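Local coordinates for uncharacterized hypothetical protein (Parabacteroides merdae, PDB 4EI0), which is of unknown function and belongs to the DUF4466 family, its chain built largely of antiparallel beta sheets, at residues A54-I60 and D124-S130. Sequence-based numbering, arbitrary orientation.
Sequences AQVVSSI and DVQFSFS
Val-56 lies beside Phe-129 in a non-hydrogen-bonded pair and sets CG1 over the centre of the phenylalanine ring, a CH-pi contact 3.6 Å from the centroid and 11° off the ring normal. Its other methyl, CG2, reaches CD2 of the same ring at 3.5 Å. CG of Phe-129, anti to the carbonyl carbon (chi1 -64°), sends the side chain off alongside Val-56. Next along this buried face, CB of Ser-58 meets CE1 of Phe-127 at 3.7 Å; from the facing sheet Phe-38 meets both rings, Tyr-40 that of Phe-129, and Tyr-114 that of Phe-127 edge-to-face. An alanine in place of Phe-129 would probably strip the ring from Val-56 CG1 and CG2, leaving a gap towards Phe-38 and Tyr-40.

Between the faces, hydrogen-bonded pairs Gln-55/Ser-130 and Val-57/Ser-128 each share two backbone bonds. Where strand 51-58 ends, Gln-126 N donates to Ser-59 OG (2.9 Å, 168°), while Ser-59 N reaches Gln-126 O.

The other face is looser and wetter: a water accepts from Gln-55 NE2, bonds Ser-130 OG and donates to Ser-128 O (2.7 Å). Such chemistry, mainly aromatic and aliphatic against largely polar, is consistent with one face packing between the sheets and the other meeting solvent.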
ATOM      1  N   ALA B  54      11.605 -12.967  -5.940  1.00 43.90           N
ATOM      2  CA  ALA B  54      12.161 -12.990  -4.576  1.00 45.45           C
ATOM      3  C   ALA B  54      12.527 -14.440  -4.228  1.00 41.70           C
ATOM      4  O   ALA B  54      11.916 -15.366  -4.728  1.00 43.45           O
ATOM      5  CB  ALA B  54      11.147 -12.434  -3.604  1.00 34.97           C
ATOM      6  N   GLN B  55      13.498 -14.626  -3.357  1.00 38.76           N
ATOM      7  CA  GLN B  55      13.911 -15.935  -2.984  1.00 40.51           C
ATOM      8  C   GLN B  55      14.385 -15.978  -1.542  1.00 47.13           C
ATOM      9  O   GLN B  55      14.845 -14.975  -1.028  1.00 40.89           O
ATOM     10  CB  GLN B  55      15.048 -16.343  -3.953  1.00 44.67           C
ATOM     11  CG  GLN B  55      15.857 -17.495  -3.520  1.00 45.99           C
ATOM     12  CD  GLN B  55      16.929 -17.833  -4.514  1.00 44.49           C
ATOM     13  OE1 GLN B  55      16.663 -18.264  -5.623  1.00 55.38           O
ATOM     14  NE2 GLN B  55      18.166 -17.674  -4.095  1.00 49.17           N
ATOM     15  N   VAL B  56      14.211 -17.113  -0.865  1.00 40.00           N
ATOM     16  CA  VAL B  56      14.840 -17.319   0.451  1.00 38.78           C
ATOM     17  C   VAL B  56      15.503 -18.682   0.436  1.00 41.61           C
ATOM     18  O   VAL B  56      14.908 -19.672  -0.063  1.00 42.36           O
ATOM     19  CB  VAL B  56      13.895 -17.375   1.618  1.00 44.85           C
ATOM     20  CG1 VAL B  56      14.666 -17.003   2.876  1.00 44.33           C
ATOM     21  CG2 VAL B  56      12.719 -16.523   1.395  1.00 49.57           C
ATOM     22  N   VAL B  57      16.733 -18.724   0.921  1.00 45.74           N
ATOM     23  CA  VAL B  57      17.478 -19.964   1.116  1.00 45.94           C
ATOM     24  C   VAL B  57      17.591 -20.127   2.630  1.00 44.00           C
ATOM     25  O   VAL B  57      18.123 -19.265   3.297  1.00 44.27           O
ATOM     26  CB  VAL B  57      18.892 -19.887   0.463  1.00 46.75           C
ATOM     27  CG1 VAL B  57      19.705 -21.138   0.800  1.00 48.55           C
ATOM     28  CG2 VAL B  57      18.803 -19.696  -1.059  1.00 41.25           C
ATOM     29  N   SER B  58      17.032 -21.194   3.179  1.00 41.51           N
ATOM     30  CA  SER B  58      17.219 -21.523   4.608  1.00 42.95           C
ATOM     31  C   SER B  58      18.387 -22.467   4.771  1.00 49.07           C
ATOM     32  O   SER B  58      18.746 -23.169   3.830  1.00 52.50           O
ATOM     33  CB  SER B  58      15.987 -22.223   5.191  1.00 41.54           C
ATOM     34  OG  SER B  58      15.735 -23.400   4.482  1.00 47.98           O
ATOM     35  N   SER B  59      18.947 -22.517   5.975  1.00 50.49           N
ATOM     36  CA  SER B  59      20.140 -23.334   6.219  1.00 43.86           C
ATOM     37  C   SER B  59      19.752 -24.806   6.453  1.00 42.26           C
ATOM     38  O   SER B  59      20.573 -25.658   6.300  1.00 46.53           O
ATOM     39  CB  SER B  59      20.949 -22.789   7.406  1.00 45.10           C
ATOM     40  OG  SER B  59      20.174 -22.813   8.564  1.00 47.96           O
ATOM     41  N   ILE B  60      18.517 -25.066   6.839  1.00 43.85           N
ATOM     42  CA  ILE B  60      17.980 -26.413   6.948  1.00 42.19           C
ATOM     43  C   ILE B  60      16.634 -26.331   6.217  1.00 46.97           C
ATOM     44  O   ILE B  60      15.797 -25.443   6.483  1.00 44.72           O
ATOM     45  CB  ILE B  60      17.762 -26.831   8.411  1.00 41.86           C
ATOM     46  CG1 ILE B  60      19.090 -26.937   9.187  1.00 44.34           C
ATOM     47  CG2 ILE B  60      17.049 -28.152   8.455  1.00 49.03           C
ATOM     48  CD1 ILE B  60      18.890 -27.072  10.687  1.00 48.13           C
ATOM     49  N   ASP B 124      20.314 -24.535  15.090  1.00 49.56           N
ATOM     50  CA  ASP B 124      20.132 -23.131  14.713  1.00 56.36           C
ATOM     51  C   ASP B 124      19.691 -23.142  13.243  1.00 57.87           C
ATOM     52  O   ASP B 124      20.050 -24.058  12.495  1.00 52.18           O
ATOM     53  CB  ASP B 124      21.474 -22.371  14.809  1.00 56.41           C
ATOM     54  CG  ASP B 124      21.804 -21.858  16.235  1.00 73.32           C
ATOM     55  OD1 ASP B 124      21.165 -22.246  17.231  1.00 63.15           O
ATOM     56  OD2 ASP B 124      22.731 -21.021  16.358  1.00 79.85           O
ATOM     57  N   VAL B 125      18.907 -22.155  12.822  1.00 42.90           N
ATOM     58  CA  VAL B 125      18.571 -22.006  11.405  0.50 48.55           C
ATOM     59  C   VAL B 125      18.791 -20.554  11.008  1.00 50.77           C
ATOM     60  O   VAL B 125      18.433 -19.633  11.759  1.00 51.92           O
ATOM     61  CB  VAL B 125      17.102 -22.354  11.055  0.50 40.53           C
ATOM     62  CG1 VAL B 125      16.883 -22.260   9.537  0.50 33.65           C
ATOM     63  CG2 VAL B 125      16.705 -23.742  11.549  0.50 47.13           C
ATOM     64  N   GLN B 126      19.376 -20.341   9.841  1.00 49.10           N
ATOM     65  CA  GLN B 126      19.560 -18.972   9.321  1.00 50.74           C
ATOM     66  C   GLN B 126      19.014 -18.878   7.917  1.00 49.45           C
ATOM     67  O   GLN B 126      18.733 -19.893   7.251  1.00 45.97           O
ATOM     68  CB  GLN B 126      21.007 -18.511   9.369  1.00 56.61           C
ATOM     69  CG  GLN B 126      21.948 -19.356   8.574  1.00 58.91           C
ATOM     70  CD  GLN B 126      23.381 -19.006   8.884  1.00 73.14           C
ATOM     71  OE1 GLN B 126      23.825 -19.081  10.028  1.00 67.86           O
ATOM     72  NE2 GLN B 126      24.115 -18.619   7.862  1.00 68.80           N
ATOM     73  N   PHE B 127      18.856 -17.641   7.467  1.00 48.25           N
ATOM     74  CA  PHE B 127      18.126 -17.354   6.251  1.00 48.64           C
ATOM     75  C   PHE B 127      18.816 -16.282   5.396  1.00 58.36           C
ATOM     76  O   PHE B 127      19.275 -15.260   5.909  1.00 46.37           O
ATOM     77  CB  PHE B 127      16.744 -16.864   6.614  1.00 50.54           C
ATOM     78  CG  PHE B 127      15.927 -17.855   7.370  1.00 45.76           C
ATOM     79  CD1 PHE B 127      15.167 -18.785   6.704  1.00 48.32           C
ATOM     80  CD2 PHE B 127      15.954 -17.876   8.749  1.00 44.57           C
ATOM     81  CE1 PHE B 127      14.448 -19.730   7.408  1.00 41.89           C
ATOM     82  CE2 PHE B 127      15.196 -18.801   9.471  1.00 46.35           C
ATOM     83  CZ  PHE B 127      14.425 -19.709   8.788  1.00 41.30           C
ATOM     84  N   SER B 128      18.849 -16.521   4.091  1.00 48.89           N
ATOM     85  CA  SER B 128      19.315 -15.533   3.127  1.00 48.15           C
ATOM     86  C   SER B 128      18.214 -15.190   2.138  1.00 42.36           C
ATOM     87  O   SER B 128      17.803 -16.029   1.321  1.00 45.10           O
ATOM     88  CB  SER B 128      20.559 -16.056   2.413  1.00 49.96           C
ATOM     89  OG  SER B 128      21.001 -15.032   1.514  1.00 74.96           O
ATOM     90  N   PHE B 129      17.696 -13.975   2.261  1.00 41.00           N
ATOM     91  CA  PHE B 129      16.607 -13.467   1.385  1.00 48.09           C
ATOM     92  C   PHE B 129      17.241 -12.681   0.246  1.00 50.62           C
ATOM     93  O   PHE B 129      18.264 -12.005   0.450  1.00 48.93           O
ATOM     94  CB  PHE B 129      15.681 -12.501   2.118  1.00 42.37           C
ATOM     95  CG  PHE B 129      14.899 -13.113   3.259  1.00 42.73           C
ATOM     96  CD1 PHE B 129      15.487 -13.347   4.478  1.00 47.92           C
ATOM     97  CD2 PHE B 129      13.581 -13.516   3.073  1.00 45.74           C
ATOM     98  CE1 PHE B 129      14.775 -13.913   5.510  1.00 45.56           C
ATOM     99  CE2 PHE B 129      12.873 -14.091   4.106  1.00 44.78           C
ATOM    100  CZ  PHE B 129      13.469 -14.285   5.327  1.00 48.57           C
ATOM    101  N   SER B 130      16.658 -12.765  -0.945  1.00 47.12           N
ATOM    102  CA  SER B 130      17.187 -11.997  -2.091  1.00 46.34           C
ATOM    103  C   SER B 130      16.090 -11.673  -3.069  1.00 43.72           C
ATOM    104  O   SER B 130      14.990 -12.271  -3.037  1.00 44.30           O
ATOM    105  CB  SER B 130      18.297 -12.761  -2.787  1.00 48.56           C
ATOM    106  OG  SER B 130      17.847 -14.027  -3.217  1.00 49.85           O
TER
HETATM  107  O   HOH W   1      18.095 -15.980  -1.315  1.00 44.95           O
HETATM  108  O   HOH W   2      21.557 -24.192  10.348  1.00 66.65           O